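Local coordinates for uncharacterized protein (Klebsiella pneumoniae, PDB 2A2L), which is of unknown function but belongs to the HbpS-like family, some relatives of which are linked to haem binding or degradation, at residues T29-A34 with Q131-C136. Numbering follows the deposited sequence.
Sequences TEINVA and QLLAQC
A Schellman motif ends helix 14-30, and the residues around this turn, Ile31 and Val33, rest against Leu132 and Leu133 of helix 127-143. Asn32, with its positive phi of 61°, is the C-prime residue: its N makes a weak bond to Thr29 O, while Val33 N turns back to Ala28 O. Asparagine tolerates this left-handed conformation better than most residues, and its polar amide suits the exposed outer side of the turn. Before and after Asn32, Ile31 and Val33 both direct their CB atoms toward the second helix. Ile31 and Leu133 meet tip to tip, Ile31 CD1 lying 4.0 Å from Leu133 CD2. In Ile31, CG1 stands between the backbone N and the carbonyl carbon (chi1 51°), and its CD1 also lies 4.2 Å from Leu132 CD2. The other branch of Leu133 serves Val33, with CD1 4.3 Å from Val33 CG1; a forked leucine can thus touch residues on both sides of Asn32. The interface is small and purely apolar, with Ile31 CA and Leu133 CA 9.9 Å apart, a gap bridged by side-chain methyls. Leu133 is buried, packing also on Ala28 and Val35, whereas Leu132 lies at the exposed margin beside Lys27, whose NZ forms a salt bridge with Glu30 OE1. On helix 127-143, Ala134 and Gln135 touch Leu108, so this helix joins the end of helix 14-30 to strand 107-111, at the edge of this chain's antiparallel sheet.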
loop_
_atom_site.group_PDB
_atom_site.type_symbol
_atom_site.label_atom_id
_atom_site.label_comp_id
_atom_site.label_asym_id
_atom_site.label_seq_id
_atom_site.Cartn_x
_atom_site.Cartn_y
_atom_site.Cartn_z
ATOM N N THR A 29 23.722 -5.597 26.014
ATOM C CA THR A 29 24.498 -6.814 26.187
ATOM C C THR A 29 24.573 -7.349 27.617
ATOM O O THR A 29 24.422 -8.560 27.840
ATOM C CB THR A 29 25.853 -6.702 25.504
ATOM O OG1 THR A 29 25.787 -7.415 24.259
ATOM C CG2 THR A 29 27.012 -7.253 26.382
ATOM N N GLU A 30 24.734 -6.443 28.575
ATOM C CA GLU A 30 24.841 -6.796 29.996
ATOM C C GLU A 30 23.499 -7.005 30.728
ATOM O O GLU A 30 23.453 -7.637 31.804
ATOM C CB GLU A 30 25.683 -5.748 30.734
ATOM C CG GLU A 30 25.314 -4.319 30.405
ATOM C CD GLU A 30 25.940 -3.309 31.358
ATOM O OE1 GLU A 30 25.229 -2.828 32.282
ATOM O OE2 GLU A 30 27.144 -2.992 31.171
ATOM N N ILE A 31 22.415 -6.470 30.170
ATOM C CA ILE A 31 21.080 -6.909 30.589
ATOM C C ILE A 31 20.524 -8.032 29.702
ATOM O O ILE A 31 19.315 -8.326 29.732
ATOM C CB ILE A 31 20.065 -5.746 30.741
ATOM C CG1 ILE A 31 20.040 -4.859 29.496
ATOM C CG2 ILE A 31 20.347 -4.963 31.990
ATOM C CD1 ILE A 31 18.663 -4.286 29.175
ATOM N N ASN A 32 21.436 -8.631 28.923
ATOM C CA ASN A 32 21.248 -9.904 28.229
ATOM C C ASN A 32 20.119 -9.872 27.233
ATOM O O ASN A 32 19.268 -10.763 27.232
ATOM C CB ASN A 32 21.021 -11.049 29.211
ATOM C CG ASN A 32 22.315 -11.660 29.704
ATOM O OD1 ASN A 32 22.448 -11.956 30.892
ATOM N ND2 ASN A 32 23.273 -11.868 28.795
ATOM N N VAL A 33 20.110 -8.839 26.392
ATOM C CA VAL A 33 19.053 -8.670 25.413
ATOM C C VAL A 33 19.610 -8.193 24.057
ATOM O O VAL A 33 20.584 -7.461 24.002
ATOM C CB VAL A 33 17.859 -7.797 25.992
ATOM C CG1 VAL A 33 18.185 -6.303 26.024
ATOM C CG2 VAL A 33 16.551 -8.047 25.218
ATOM N N ALA A 34 18.987 -8.623 22.966
ATOM C CA ALA A 34 19.346 -8.170 21.626
ATOM C C ALA A 34 18.272 -7.256 21.043
ATOM O O ALA A 34 17.119 -7.658 20.879
ATOM C CB ALA A 34 19.557 -9.347 20.726
ATOM N N GLN A 131 12.782 1.141 26.678
ATOM C CA GLN A 131 12.725 2.503 27.144
ATOM C C GLN A 131 13.967 2.861 27.989
ATOM O O GLN A 131 14.417 4.006 27.982
ATOM C CB GLN A 131 11.435 2.696 27.929
ATOM C CG GLN A 131 10.995 4.122 28.007
ATOM C CD GLN A 131 9.980 4.348 29.101
ATOM O OE1 GLN A 131 9.075 3.520 29.322
ATOM N NE2 GLN A 131 10.116 5.484 29.798
ATOM N N LEU A 132 14.501 1.861 28.692
ATOM C CA LEU A 132 15.692 1.979 29.547
ATOM C C LEU A 132 16.928 2.159 28.664
ATOM O O LEU A 132 17.894 2.818 29.050
ATOM C CB LEU A 132 15.847 0.714 30.418
ATOM C CG LEU A 132 17.126 0.508 31.268
ATOM C CD1 LEU A 132 16.819 -0.200 32.607
ATOM C CD2 LEU A 132 18.201 -0.304 30.552
ATOM N N LEU A 133 16.881 1.546 27.483
ATOM C CA LEU A 133 17.990 1.572 26.549
ATOM C C LEU A 133 17.880 2.817 25.696
ATOM O O LEU A 133 18.868 3.287 25.133
ATOM C CB LEU A 133 17.968 0.330 25.661
ATOM C CG LEU A 133 18.176 -1.018 26.337
ATOM C CD1 LEU A 133 18.045 -2.099 25.336
ATOM C CD2 LEU A 133 19.526 -1.085 27.012
ATOM N N ALA A 134 16.662 3.347 25.612
ATOM C CA ALA A 134 16.400 4.566 24.889
ATOM C C ALA A 134 16.885 5.769 25.687
ATOM O O ALA A 134 17.510 6.659 25.116
ATOM C CB ALA A 134 14.924 4.676 24.556
ATOM N N GLN A 135 16.618 5.780 26.997
ATOM C CA GLN A 135 17.166 6.803 27.908
ATOM C C GLN A 135 18.689 6.717 28.005
ATOM O O GLN A 135 19.370 7.719 28.023
ATOM C CB GLN A 135 16.543 6.691 29.305
ATOM C CG GLN A 135 16.747 7.924 30.210
ATOM C CD GLN A 135 16.193 9.246 29.626
ATOM O OE1 GLN A 135 16.908 10.258 29.535
ATOM N NE2 GLN A 135 14.916 9.236 29.246
ATOM N N CYS A 136 19.188 5.491 28.054
ATOM C CA CYS A 136 20.590 5.158 27.970
ATOM C C CYS A 136 21.291 5.823 26.787
ATOM O O CYS A 136 22.380 6.338 26.941
ATOM C CB CYS A 136 20.684 3.637 27.881
ATOM S SG CYS A 136 22.248 2.897 27.358
#